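Long-range contacts in putative pyridoxamine 5-phosphate-dependent dehydrase, Wbdk (Escherichia coli, PDB 2GMS), which catalyses removal of the C3' hydroxyl from GDP-4-keto-6-deoxy-D-mannose by combined transamination and deoxygenation, a coenzyme B6-dependent step in making L-colitose for the O-antigen: residues K50-V55 with G197-T202; N136-P141 with P334-N339; R215-T220 with G248-P253; E123-S128 with R154-L159; I116-L121 with D145-I150. One frame throughout, in Å; residues are numbered along the deposited sequence. Where two conformers were deposited one is given.

Interactions 1, 2 and 3 are buried, and each reaches toward a cofactor site; interactions 4 and 5 lie away from the annotated sites, interaction 4 at the surface and interaction 5 partly buried. Interaction 1 is held by main-chain bonds between sheet strands, and interaction 3 by two backbone bonds plus polar side chains that face a phosphate. These two touch, since Arg215 of interaction 3 bonds the carbonyl of Met54 in interaction 1. Interaction 2 is purely aliphatic. Interactions 4 and 5 share helix 118-124 and meet through Val125 and Ile150: interaction 5 is apolar helix packing, whereas interaction 4 adds a long salt bridge. Only interactions 2 and 3 touch the second subunit.

Interaction 1. Residues K50-V55 with G197-T202; sequences KYAVMV and GGCIVT
Tyr51 lies against the end of its partner strand at Thr202. Its CB is 3.5 Å from Thr202 O and 4.1 Å from Thr202 CG2. With CG anti to the carbonyl carbon (chi1 -51°), the ring turns so that CD1 comes 3.4 Å from Thr202 O, which lies at the ring edge, near its plane. CB of Lys50 rests over one ring face toward the rim, and the ring also stacks with Tyr208 of helix 205-214. The same Thr202 O accepts the backbone N-H of Tyr51 at 3.0 Å, nearly in line with the carbonyl. From there the strands run antiparallel, and Tyr51, Val53 and Val55 form hydrogen-bonded pairs with Thr202, Ile200 and Gly198. Val53 N to Ile200 O, at 2.9 Å, lies in the carbonyl plane. Between these pairs, Ala52 CB packs on Val201 CG1 at 4.2 Å, on the face covered by helix 34-47. On the other face, Val55 CG2 settles 3.8 Å from Gly198 C, an approach made possible because glycine has no side chain, and helix 58-68 closes over Val55. Strand 198-202 is antiparallel to both its neighbours, while the strands beyond run parallel to one another. Here Gly197, just before strand 198-202, belongs to the cofactor pocket, and the whole is the mixed sheet of the large domain in fold type I (aspartate aminotransferase-like) enzymes.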
# COMPACT_ATOMS: atom_id res chain seq x y z
N LYS A 50 -22.63 2.77 7.53
CA LYS A 50 -22.94 3.97 6.79
C LYS A 50 -21.94 4.23 5.67
O LYS A 50 -22.33 4.73 4.62
CB LYS A 50 -22.91 5.22 7.66
CG LYS A 50 -24.02 5.29 8.69
CD LYS A 50 -24.24 6.73 9.13
CE LYS A 50 -24.22 6.91 10.64
NZ LYS A 50 -25.50 7.44 11.16
N TYR A 51 -20.66 3.91 5.92
CA TYR A 51 -19.58 4.18 4.98
C TYR A 51 -18.66 3.01 4.78
O TYR A 51 -18.50 2.21 5.68
CB TYR A 51 -18.68 5.31 5.53
CG TYR A 51 -19.46 6.53 5.96
CD1 TYR A 51 -19.73 6.78 7.30
CD2 TYR A 51 -19.97 7.40 4.99
CE1 TYR A 51 -20.47 7.89 7.70
CE2 TYR A 51 -20.72 8.51 5.36
CZ TYR A 51 -20.97 8.76 6.72
OH TYR A 51 -21.70 9.87 7.09
N ALA A 52 -18.04 2.96 3.61
CA ALA A 52 -17.06 1.94 3.25
C ALA A 52 -15.96 2.60 2.42
O ALA A 52 -16.23 3.45 1.58
CB ALA A 52 -17.69 0.78 2.46
N VAL A 53 -14.71 2.22 2.67
CA VAL A 53 -13.58 2.73 1.91
C VAL A 53 -12.76 1.54 1.42
O VAL A 53 -12.26 0.74 2.21
CB VAL A 53 -12.73 3.65 2.77
CG1 VAL A 53 -11.46 4.05 2.01
CG2 VAL A 53 -13.54 4.86 3.21
N MET A 54 -12.67 1.40 0.10
CA MET A 54 -11.92 0.32 -0.49
C MET A 54 -10.44 0.72 -0.54
O MET A 54 -10.08 1.85 -0.90
CB MET A 54 -12.43 -0.04 -1.89
CG MET A 54 -11.77 -1.27 -2.47
SD MET A 54 -12.25 -1.64 -4.19
CE MET A 54 -11.94 -3.41 -4.21
N VAL A 55 -9.58 -0.23 -0.17
CA VAL A 55 -8.13 -0.03 -0.14
C VAL A 55 -7.45 -1.12 -0.95
O VAL A 55 -8.10 -2.06 -1.40
CB VAL A 55 -7.55 0.21 1.28
CG1 VAL A 55 -8.14 1.51 1.82
CG2 VAL A 55 -7.92 -0.90 2.26
N GLY A 197 -7.33 -6.84 -2.47
CA GLY A 197 -8.29 -5.85 -2.10
C GLY A 197 -8.63 -5.89 -0.62
O GLY A 197 -8.50 -6.92 0.06
N GLY A 198 -9.05 -4.73 -0.13
CA GLY A 198 -9.45 -4.58 1.25
C GLY A 198 -10.54 -3.50 1.37
O GLY A 198 -10.83 -2.74 0.44
N CYS A 199 -11.13 -3.43 2.55
CA CYS A 199 -12.15 -2.44 2.79
C CYS A 199 -12.23 -2.12 4.27
O CYS A 199 -11.98 -2.99 5.10
CB CYS A 199 -13.55 -2.97 2.43
SG CYS A 199 -14.67 -1.62 1.95
N ILE A 200 -12.62 -0.88 4.56
CA ILE A 200 -12.83 -0.44 5.92
C ILE A 200 -14.26 0.07 6.02
O ILE A 200 -14.74 0.82 5.16
CB ILE A 200 -11.89 0.70 6.35
CG1 ILE A 200 -10.45 0.34 6.01
CG2 ILE A 200 -12.03 0.90 7.87
CD1 ILE A 200 -9.57 1.57 5.84
N VAL A 201 -14.97 -0.34 7.05
CA VAL A 201 -16.31 0.18 7.20
C VAL A 201 -16.33 1.00 8.48
O VAL A 201 -15.50 0.79 9.39
CB VAL A 201 -17.43 -0.87 7.19
CG1 VAL A 201 -17.48 -1.64 5.89
CG2 VAL A 201 -17.33 -1.81 8.40
N THR A 202 -17.24 1.96 8.56
CA THR A 202 -17.38 2.79 9.74
C THR A 202 -18.71 3.52 9.69
O THR A 202 -19.31 3.69 8.62
CB THR A 202 -16.21 3.81 9.91
OG1 THR A 202 -16.27 4.43 11.17
CG2 THR A 202 -16.19 4.87 8.81

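Interaction 2. Residues N136-P141 with P334-N339; sequences NLLGNP and PIVTGN
Val336 presents its CG2 methyl to two leucines at once: Leu137 CD1 lies 4.1 Å from Val336 CG2, and Leu138 CD2 lies 4.2 Å from the same methyl. The Leu137 side chain crosses that of Val336 at a slant, whereas Leu138 and Val336 pass alongside each other in opposite senses. The valine rotamer (chi1 -166°) places CG2 anti to the carbonyl carbon and turns that branch to the leucines. Beside it, Ile335 CG2 receives the other branch of each leucine, Leu137 CD2 at 4.3 Å and Leu138 CD1 also at 4.3 Å. The contact is thus a small cluster of methyls, wholly apolar and buried. Two tight bends set these groups in place. Ile335 to Gly338 form a type II' beta turn, closed by Gly338 N to Ile335 O at 2.7 Å; Val336 occupies its second position with a positive phi, 55°. On the other side Asn140 N bonds Leu137 O at 2.9 Å, curling the chain so that successive leucines project together. Farther out, Leu137 N is held by the side chain of Asn115 and Leu138 N by the carboxylate of Glu164. Glu164, which touches both Leu137 and Val336, and Trp90, close to Val336, probably bind pyridoxal phosphate. The cluster therefore borders the cofactor site of this fold type I aminotransferase-like enzyme, with Val336 about 5 Å from the bound hydrated cofactor (side chain to ligand).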
# COMPACT_ATOMS: atom_id res chain seq x y z
N ASN A 136 -11.93 -11.65 14.19
CA ASN A 136 -12.93 -12.72 14.13
C ASN A 136 -12.26 -13.84 13.36
O ASN A 136 -12.12 -13.76 12.14
CB ASN A 136 -14.22 -12.25 13.46
CG ASN A 136 -14.77 -11.05 14.18
OD1 ASN A 136 -15.01 -11.12 15.39
ND2 ASN A 136 -15.01 -9.96 13.45
N LEU A 137 -11.75 -14.84 14.07
CA LEU A 137 -11.00 -15.90 13.43
C LEU A 137 -11.74 -16.98 12.68
O LEU A 137 -12.66 -17.59 13.21
CB LEU A 137 -10.04 -16.57 14.43
CG LEU A 137 -8.65 -16.88 13.87
CD1 LEU A 137 -7.82 -15.62 13.70
CD2 LEU A 137 -7.94 -17.87 14.80
N LEU A 138 -11.25 -17.22 11.47
CA LEU A 138 -11.73 -18.25 10.59
C LEU A 138 -13.21 -18.21 10.26
O LEU A 138 -13.76 -19.24 9.91
CB LEU A 138 -11.42 -19.62 11.20
CG LEU A 138 -9.93 -19.94 11.32
CD1 LEU A 138 -9.77 -21.40 11.74
CD2 LEU A 138 -9.18 -19.72 10.02
N GLY A 139 -13.83 -17.05 10.35
CA GLY A 139 -15.22 -16.93 10.03
C GLY A 139 -16.05 -16.77 11.28
O GLY A 139 -17.23 -16.42 11.20
N ASN A 140 -15.44 -17.03 12.43
CA ASN A 140 -16.11 -17.02 13.73
C ASN A 140 -16.07 -15.69 14.48
O ASN A 140 -15.03 -15.22 14.91
CB ASN A 140 -15.56 -18.16 14.63
CG ASN A 140 -16.48 -18.62 15.74
OD1 ASN A 140 -17.71 -18.60 15.63
ND2 ASN A 140 -15.86 -19.08 16.82
N PRO A 141 -17.24 -15.11 14.69
CA PRO A 141 -17.31 -13.84 15.40
C PRO A 141 -17.00 -13.97 16.88
O PRO A 141 -17.12 -15.03 17.50
CB PRO A 141 -18.78 -13.39 15.28
CG PRO A 141 -19.58 -14.63 14.91
CD PRO A 141 -18.60 -15.64 14.34
N PRO A 334 -1.28 -24.48 8.90
CA PRO A 334 -1.40 -24.20 10.29
C PRO A 334 -2.59 -23.28 10.44
O PRO A 334 -3.12 -22.73 9.47
CB PRO A 334 -0.14 -23.42 10.70
CG PRO A 334 0.76 -23.33 9.48
CD PRO A 334 0.08 -24.13 8.39
N ILE A 335 -3.02 -23.13 11.67
CA ILE A 335 -4.12 -22.23 11.89
C ILE A 335 -3.53 -20.83 11.86
O ILE A 335 -2.84 -20.35 12.78
CB ILE A 335 -4.83 -22.52 13.19
CG1 ILE A 335 -5.46 -23.90 13.13
CG2 ILE A 335 -5.88 -21.43 13.47
CD1 ILE A 335 -5.85 -24.46 14.51
N VAL A 336 -3.79 -20.18 10.74
CA VAL A 336 -3.31 -18.85 10.50
C VAL A 336 -1.79 -18.90 10.67
O VAL A 336 -1.10 -19.67 10.02
CB VAL A 336 -4.09 -17.78 11.32
CG1 VAL A 336 -3.84 -16.35 10.85
CG2 VAL A 336 -5.59 -18.01 11.27
N THR A 337 -1.29 -18.12 11.60
CA THR A 337 0.12 -18.05 11.87
C THR A 337 0.51 -18.89 13.07
O THR A 337 1.70 -18.99 13.36
CB THR A 337 0.46 -16.60 12.29
OG1 THR A 337 -0.16 -16.25 13.54
CG2 THR A 337 0.05 -15.64 11.18
N GLY A 338 -0.49 -19.42 13.78
CA GLY A 338 -0.26 -20.16 15.01
C GLY A 338 0.03 -19.11 16.10
O GLY A 338 -0.47 -18.00 16.05
N ASN A 339 0.87 -19.43 17.07
CA ASN A 339 1.19 -18.47 18.11
C ASN A 339 2.14 -17.38 17.59
O ASN A 339 3.31 -17.61 17.33
CB ASN A 339 1.79 -19.21 19.30
CG ASN A 339 2.27 -18.30 20.38
OD1 ASN A 339 1.74 -17.21 20.52
ND2 ASN A 339 3.27 -18.76 21.15

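Interaction 3. Residues R215-T220 with G248-P253; sequences RAHGWT and GYNVRP. With P0P ([4-(dihydroxymethyl)-5-hydroxy-6-methylpyridin-3-yl]methyl dihydrogen phosphate), chain E.
His217 and Asn250 are brought side by side, pointing the same way, by different first torsions: CG of His217 is anti to the carbonyl carbon (chi1 -45°), that of Asn250 anti to the backbone N (chi1 173°). His217 CE1 touches Asn250 CB at 3.7 Å. Asn250 ND2 donates to cofactor O3P at 2.9 Å, almost straight at 174°, while its OD1 accepts Arg252 N at 3.2 Å, an Asx turn that holds the amide. Gly58, Ser59 and Ser185 of the second subunit bind the same cofactor, so the site is built across the dimer, as in fold type I enzymes. His217 NE2 lies over one face of the Arg252 guanidinium, 3.7 Å from NH1, the two planes nearly perpendicular. Both residues probably bind L-glutamate. Arg252 NH2 donates to a water at 3.0 Å; Glu196 of the second subunit takes both Asn250 ND2, in a hydrogen bond, and Arg252 NH2, in a salt bridge. In the backbone, Val251 N to Arg215 O (2.9 Å) and His217 N to Tyr249 O (2.7 Å) tie the two loops together.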
# COMPACT_ATOMS: atom_id res chain seq x y z
N ARG A 215 -5.83 7.73 2.17
CA ARG A 215 -5.82 6.65 1.21
C ARG A 215 -5.09 7.09 -0.04
O ARG A 215 -4.49 6.30 -0.76
CB ARG A 215 -7.24 6.30 0.76
CG ARG A 215 -7.28 5.30 -0.39
CD ARG A 215 -8.66 4.76 -0.76
NE ARG A 215 -9.58 5.80 -1.20
CZ ARG A 215 -10.86 5.60 -1.60
NH1 ARG A 215 -11.43 4.39 -1.66
NH2 ARG A 215 -11.60 6.66 -1.96
N ALA A 216 -5.21 8.40 -0.26
CA ALA A 216 -4.66 8.97 -1.46
C ALA A 216 -3.95 10.28 -1.26
O ALA A 216 -4.54 11.35 -1.37
CB ALA A 216 -5.82 9.25 -2.40
N HIS A 217 -2.67 10.15 -1.00
CA HIS A 217 -1.79 11.29 -0.90
C HIS A 217 -2.03 12.31 0.18
O HIS A 217 -1.27 13.28 0.24
CB HIS A 217 -1.61 11.97 -2.27
CG HIS A 217 -1.37 11.02 -3.42
ND1 HIS A 217 -0.16 10.36 -3.57
CD2 HIS A 217 -2.19 10.64 -4.44
CE1 HIS A 217 -0.27 9.61 -4.67
NE2 HIS A 217 -1.48 9.75 -5.21
N GLY A 218 -3.03 12.13 1.02
CA GLY A 218 -3.23 13.15 2.05
C GLY A 218 -3.79 14.45 1.45
O GLY A 218 -3.67 15.54 1.99
N TRP A 219 -4.41 14.31 0.30
CA TRP A 219 -4.98 15.46 -0.37
C TRP A 219 -6.46 15.62 -0.09
O TRP A 219 -7.06 14.83 0.64
CB TRP A 219 -4.69 15.41 -1.87
CG TRP A 219 -5.38 14.32 -2.65
CD1 TRP A 219 -6.48 13.58 -2.30
CD2 TRP A 219 -4.98 13.85 -3.94
NE1 TRP A 219 -6.80 12.68 -3.30
CE2 TRP A 219 -5.88 12.82 -4.31
CE3 TRP A 219 -3.95 14.21 -4.81
CZ2 TRP A 219 -5.76 12.16 -5.53
CZ3 TRP A 219 -3.84 13.56 -6.02
CH2 TRP A 219 -4.74 12.54 -6.37
N THR A 220 -7.05 16.63 -0.72
CA THR A 220 -8.46 16.94 -0.54
C THR A 220 -9.37 16.56 -1.71
O THR A 220 -10.60 16.72 -1.65
CB THR A 220 -8.65 18.46 -0.25
OG1 THR A 220 -8.40 19.20 -1.43
CG2 THR A 220 -7.70 18.98 0.83
N GLY A 248 -0.57 10.76 4.78
CA GLY A 248 -1.14 9.49 4.40
C GLY A 248 -0.23 8.64 3.55
O GLY A 248 1.00 8.62 3.73
N TYR A 249 -0.89 7.95 2.62
CA TYR A 249 -0.24 7.02 1.72
C TYR A 249 -0.93 7.05 0.38
O TYR A 249 -1.80 7.89 0.14
CB TYR A 249 -0.51 5.58 2.28
CG TYR A 249 0.00 5.37 3.70
CD1 TYR A 249 -0.81 5.58 4.81
CD2 TYR A 249 1.33 4.99 3.91
CE1 TYR A 249 -0.31 5.39 6.11
CE2 TYR A 249 1.86 4.84 5.19
CZ TYR A 249 1.03 5.03 6.31
OH TYR A 249 1.56 4.87 7.58
N ASN A 250 -0.52 6.12 -0.46
CA ASN A 250 -1.16 5.86 -1.73
C ASN A 250 -1.50 4.38 -1.63
O ASN A 250 -0.64 3.55 -1.88
CB ASN A 250 -0.46 6.24 -3.05
CG ASN A 250 -1.21 5.72 -4.28
OD1 ASN A 250 -2.32 5.19 -4.15
ND2 ASN A 250 -0.64 5.85 -5.47
N VAL A 251 -2.71 4.07 -1.18
CA VAL A 251 -3.13 2.68 -1.07
C VAL A 251 -4.41 2.47 -1.85
O VAL A 251 -5.27 1.66 -1.47
CB VAL A 251 -3.23 2.11 0.36
CG1 VAL A 251 -1.85 1.92 0.95
CG2 VAL A 251 -4.05 2.97 1.31
N ARG A 252 -4.56 3.22 -2.94
CA ARG A 252 -5.78 3.07 -3.71
C ARG A 252 -5.89 1.72 -4.38
O ARG A 252 -4.88 1.14 -4.75
CB ARG A 252 -5.83 4.11 -4.81
CG ARG A 252 -5.97 5.54 -4.33
CD ARG A 252 -5.97 6.50 -5.53
NE ARG A 252 -4.77 6.35 -6.36
CZ ARG A 252 -4.14 7.33 -7.02
NH1 ARG A 252 -4.56 8.59 -7.00
NH2 ARG A 252 -3.05 7.05 -7.72
N PRO A 253 -7.13 1.23 -4.56
CA PRO A 253 -7.32 -0.03 -5.26
C PRO A 253 -7.45 0.31 -6.74
O PRO A 253 -7.68 1.46 -7.13
CB PRO A 253 -8.67 -0.59 -4.80
CG PRO A 253 -9.45 0.65 -4.38
CD PRO A 253 -8.43 1.73 -4.06
O3 P0P E . 5.89 12.93 -8.48
N1 P0P E . 7.18 11.03 -5.76
C2 P0P E . 7.09 11.97 -6.69
C2A P0P E . 8.16 13.01 -6.87
C3 P0P E . 6.00 11.99 -7.52
C4 P0P E . 5.00 11.03 -7.39
C4A P0P E . 3.82 11.06 -8.35
O4A P0P E . 4.14 11.83 -9.47
O4B P0P E . 2.70 11.62 -7.75
C5 P0P E . 5.08 10.06 -6.37
C6 P0P E . 6.24 10.08 -5.60
C5A P0P E . 4.12 9.11 -6.43
O4P P0P E . 4.03 8.03 -7.21
P P0P E . 2.57 7.37 -7.22
O1P P0P E . 1.61 8.31 -7.80
O2P P0P E . 2.67 6.11 -8.20
O3P P0P E . 2.07 6.93 -5.74
O HOH W 1 -0.71 8.85 -8.18

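Interaction 4. Residues E123-S128 with R154-L159; sequences EAVTDS and RDIILL
The guanidinium of Arg154 is met by Val125 over one face and by Asp127 at its edge. Val125 CG1 stands above the plane, offset toward the rim, 3.5 Å from Arg154 NH2. Asp127 OD1 lies in the guanidinium plane, 3.5 Å from Arg154 NH1, a long salt bridge; the carboxylate is turned almost perpendicular to the guanidinium, with 81° between the planes. A bend at chi3 (-124°) swings the end of the arginine across to reach both partners, and its side chain and that of Val125 run past each other in opposite directions. The same Val125 methyl, CG1, meets Ile156 CD1 tip to tip at 3.8 Å, so one branch serves an apolar neighbour and the flat of a charged group. Both segments span the passage from a helix to a parallel strand: 123-128 holds the end of helix 118-124 and the turn before strand 129-135, 154-159 the loop after helix 144-151 and the start of strand 157-161. Strand 129-135, helix 144-151 and strand 157-161 make a beta-alpha-beta unit, and the contact lies where the chain enters its two strands. Inward, Val125 also packs on Ile150, and Ile156 on Ile132 and Ile151. Toward the surface, Ser128 N donates to Thr126 OG1 at 3.0 Å, an ST turn that shapes the loop carrying Asp127, and the backbone N of Thr126 is itself bound by Thr129 OG1.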
# COMPACT_ATOMS: atom_id res chain seq x y z
N GLU A 123 -9.58 -9.71 32.91
CA GLU A 123 -8.45 -9.39 33.75
C GLU A 123 -7.48 -8.48 33.05
O GLU A 123 -6.82 -7.67 33.71
CB GLU A 123 -7.65 -10.60 34.28
CG GLU A 123 -8.49 -11.66 35.02
CD GLU A 123 -8.49 -11.59 36.54
OE1 GLU A 123 -7.49 -11.35 37.21
OE2 GLU A 123 -9.67 -11.82 37.05
N ALA A 124 -7.36 -8.63 31.74
CA ALA A 124 -6.43 -7.82 30.99
C ALA A 124 -6.81 -6.35 30.89
O ALA A 124 -5.96 -5.46 30.77
CB ALA A 124 -6.16 -8.41 29.62
N VAL A 125 -8.08 -6.05 30.93
CA VAL A 125 -8.43 -4.65 30.79
C VAL A 125 -8.15 -3.82 32.03
O VAL A 125 -8.53 -4.20 33.14
CB VAL A 125 -9.87 -4.51 30.31
CG1 VAL A 125 -10.26 -3.05 30.17
CG2 VAL A 125 -9.99 -5.18 28.94
N THR A 126 -7.49 -2.67 31.85
CA THR A 126 -7.19 -1.75 32.94
C THR A 126 -7.60 -0.34 32.54
O THR A 126 -8.18 -0.11 31.47
CB THR A 126 -5.72 -1.72 33.34
OG1 THR A 126 -5.01 -1.04 32.34
CG2 THR A 126 -5.17 -3.13 33.49
N ASP A 127 -7.27 0.62 33.40
CA ASP A 127 -7.61 2.00 33.08
C ASP A 127 -6.68 2.57 32.03
O ASP A 127 -6.95 3.62 31.45
CB ASP A 127 -7.65 2.95 34.29
CG ASP A 127 -8.78 2.64 35.22
OD1 ASP A 127 -9.91 2.32 34.84
OD2 ASP A 127 -8.42 2.74 36.48
N SER A 128 -5.59 1.84 31.81
CA SER A 128 -4.60 2.20 30.83
C SER A 128 -5.03 1.73 29.44
O SER A 128 -4.56 2.26 28.43
CB SER A 128 -3.23 1.63 31.18
OG SER A 128 -2.55 2.51 32.05
N ARG A 154 -16.58 2.13 29.91
CA ARG A 154 -15.35 2.89 29.89
C ARG A 154 -15.11 3.40 28.48
O ARG A 154 -15.79 3.03 27.52
CB ARG A 154 -14.18 2.07 30.38
CG ARG A 154 -14.58 1.17 31.51
CD ARG A 154 -13.37 0.70 32.28
NE ARG A 154 -13.28 -0.76 32.35
CZ ARG A 154 -12.29 -1.32 33.01
NH1 ARG A 154 -11.36 -0.58 33.63
NH2 ARG A 154 -12.24 -2.64 33.06
N ASP A 155 -14.11 4.27 28.38
CA ASP A 155 -13.78 4.85 27.10
C ASP A 155 -12.66 4.10 26.38
O ASP A 155 -11.49 4.49 26.33
CB ASP A 155 -13.60 6.37 27.16
CG ASP A 155 -13.20 6.93 25.84
OD1 ASP A 155 -12.30 7.75 25.71
OD2 ASP A 155 -13.88 6.42 24.84
N ILE A 156 -13.06 2.97 25.83
CA ILE A 156 -12.14 2.12 25.14
C ILE A 156 -12.69 1.94 23.77
O ILE A 156 -13.88 1.73 23.60
CB ILE A 156 -12.07 0.79 25.87
CG1 ILE A 156 -11.52 1.06 27.27
CG2 ILE A 156 -11.21 -0.23 25.13
CD1 ILE A 156 -11.59 -0.14 28.20
N ILE A 157 -11.82 2.08 22.80
CA ILE A 157 -12.17 1.91 21.41
C ILE A 157 -12.15 0.44 21.03
O ILE A 157 -11.18 -0.27 21.30
CB ILE A 157 -11.18 2.64 20.52
CG1 ILE A 157 -11.32 4.13 20.78
CG2 ILE A 157 -11.48 2.32 19.05
CD1 ILE A 157 -10.03 4.90 20.55
N LEU A 158 -13.20 -0.00 20.39
CA LEU A 158 -13.27 -1.36 19.95
C LEU A 158 -13.03 -1.38 18.45
O LEU A 158 -13.68 -0.63 17.72
CB LEU A 158 -14.65 -1.95 20.19
CG LEU A 158 -14.76 -3.37 19.61
CD1 LEU A 158 -13.87 -4.33 20.39
CD2 LEU A 158 -16.20 -3.86 19.72
N LEU A 159 -12.10 -2.21 18.02
CA LEU A 159 -11.82 -2.34 16.61
C LEU A 159 -11.96 -3.79 16.19
O LEU A 159 -11.87 -4.70 17.02
CB LEU A 159 -10.42 -1.83 16.26
CG LEU A 159 -10.23 -0.37 16.63
CD1 LEU A 159 -8.75 -0.08 16.53
CD2 LEU A 159 -10.99 0.54 15.64

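Interaction 5. Residues I116-L121 with D145-I150; sequences IDIESL and DEINKI
Leu121 CD2 rests against two isoleucines of the facing helix, 3.9 Å from Ile150 CD1 and 4.1 Å from Ile147 CG1, at the tight, inner part of the contact. The leucine reaches there with CG anti to the backbone N (chi1 -179°). One turn earlier Ile118 joins in with both branches: CD1 touches Ile147 CG1 at 3.8 Å, the two side chains crossing at about a right angle, and CG2 lies 4.0 Å from Ile150 CD1. Residues three apart on each helix thus form the apolar seam between helices 118-124 and 144-151, neighbours in the alpha/beta architecture; Leu121 also packs on Ile84 of strand 82-86 beneath. Toward solvent the contact thins. There Ile118 CD1 meets Glu146 through its CB alone, at 4.2 Å, while the carboxylate points away from Ile118, and Glu146 OE2 forms a salt bridge with Lys149 NZ, one turn on, at 3.2 Å. At the start of helix 118-124, Asp117 is the N-cap: its OD2 takes Ser120 OG on the anti lone pair at 2.8 Å and accepts Ser120 N from above the carboxylate plane.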
# COMPACT_ATOMS: atom_id res chain seq x y z
N ILE A 116 -10.33 -14.38 21.03
CA ILE A 116 -9.76 -13.93 22.31
C ILE A 116 -10.49 -14.51 23.53
O ILE A 116 -11.72 -14.61 23.56
CB ILE A 116 -9.66 -12.39 22.33
CG1 ILE A 116 -8.64 -11.90 23.37
CG2 ILE A 116 -11.03 -11.75 22.55
CD1 ILE A 116 -8.26 -10.43 23.18
N ASP A 117 -9.73 -14.97 24.53
CA ASP A 117 -10.30 -15.55 25.73
C ASP A 117 -10.99 -14.46 26.53
O ASP A 117 -10.36 -13.52 26.99
CB ASP A 117 -9.22 -16.30 26.53
CG ASP A 117 -9.76 -17.13 27.65
OD1 ASP A 117 -10.56 -18.04 27.53
OD2 ASP A 117 -9.26 -16.78 28.79
N ILE A 118 -12.30 -14.60 26.65
CA ILE A 118 -13.11 -13.62 27.36
C ILE A 118 -12.72 -13.45 28.82
O ILE A 118 -12.64 -12.33 29.31
CB ILE A 118 -14.58 -13.97 27.29
CG1 ILE A 118 -15.13 -13.78 25.87
CG2 ILE A 118 -15.36 -13.15 28.31
CD1 ILE A 118 -15.01 -12.36 25.34
N GLU A 119 -12.49 -14.56 29.52
CA GLU A 119 -12.12 -14.48 30.92
C GLU A 119 -10.81 -13.75 31.16
O GLU A 119 -10.72 -12.95 32.08
CB GLU A 119 -12.17 -15.82 31.66
CG GLU A 119 -13.30 -16.75 31.23
CD GLU A 119 -14.68 -16.23 31.59
OE1 GLU A 119 -14.87 -15.56 32.61
OE2 GLU A 119 -15.60 -16.55 30.70
N SER A 120 -9.82 -14.04 30.32
CA SER A 120 -8.53 -13.40 30.39
C SER A 120 -8.63 -11.91 30.04
O SER A 120 -7.92 -11.06 30.56
CB SER A 120 -7.56 -14.07 29.42
OG SER A 120 -7.17 -15.34 29.91
N LEU A 121 -9.54 -11.61 29.10
CA LEU A 121 -9.76 -10.26 28.65
C LEU A 121 -10.22 -9.41 29.83
O LEU A 121 -9.77 -8.29 30.05
CB LEU A 121 -10.77 -10.20 27.48
CG LEU A 121 -11.01 -8.78 26.96
CD1 LEU A 121 -9.73 -8.21 26.38
CD2 LEU A 121 -12.14 -8.74 25.92
N ASP A 145 -21.31 -9.23 22.87
CA ASP A 145 -22.13 -8.90 24.02
C ASP A 145 -21.29 -8.94 25.30
O ASP A 145 -21.29 -8.03 26.14
CB ASP A 145 -23.34 -9.81 24.07
CG ASP A 145 -24.27 -9.40 25.16
OD1 ASP A 145 -24.76 -8.30 25.19
OD2 ASP A 145 -24.45 -10.33 26.06
N GLU A 146 -20.49 -9.98 25.42
CA GLU A 146 -19.59 -10.12 26.54
C GLU A 146 -18.48 -9.07 26.52
O GLU A 146 -18.10 -8.52 27.55
CB GLU A 146 -18.91 -11.50 26.53
CG GLU A 146 -19.85 -12.66 26.91
CD GLU A 146 -20.52 -12.44 28.23
OE1 GLU A 146 -19.93 -12.01 29.21
OE2 GLU A 146 -21.79 -12.78 28.22
N ILE A 147 -17.94 -8.81 25.34
CA ILE A 147 -16.87 -7.84 25.22
C ILE A 147 -17.36 -6.48 25.65
O ILE A 147 -16.67 -5.72 26.35
CB ILE A 147 -16.32 -7.76 23.80
CG1 ILE A 147 -15.50 -9.03 23.56
CG2 ILE A 147 -15.41 -6.54 23.71
CD1 ILE A 147 -14.77 -9.03 22.22
N ASN A 148 -18.58 -6.22 25.20
CA ASN A 148 -19.31 -5.00 25.49
C ASN A 148 -19.52 -4.83 27.01
O ASN A 148 -19.42 -3.72 27.54
CB ASN A 148 -20.63 -5.01 24.68
CG ASN A 148 -21.51 -3.80 24.90
OD1 ASN A 148 -22.54 -3.88 25.60
ND2 ASN A 148 -21.12 -2.68 24.29
N LYS A 149 -19.76 -5.96 27.70
CA LYS A 149 -19.93 -5.94 29.15
C LYS A 149 -18.59 -5.63 29.81
O LYS A 149 -18.53 -5.02 30.88
CB LYS A 149 -20.43 -7.26 29.71
CG LYS A 149 -21.83 -7.66 29.28
CD LYS A 149 -22.22 -8.95 30.02
CE LYS A 149 -23.23 -9.81 29.28
NZ LYS A 149 -23.62 -11.00 30.12
N ILE A 150 -17.51 -6.06 29.16
CA ILE A 150 -16.19 -5.83 29.68
C ILE A 150 -15.81 -4.38 29.56
O ILE A 150 -15.27 -3.78 30.48
CB ILE A 150 -15.13 -6.74 29.09
CG1 ILE A 150 -15.36 -8.16 29.59
CG2 ILE A 150 -13.75 -6.26 29.54
CD1 ILE A 150 -14.96 -9.21 28.56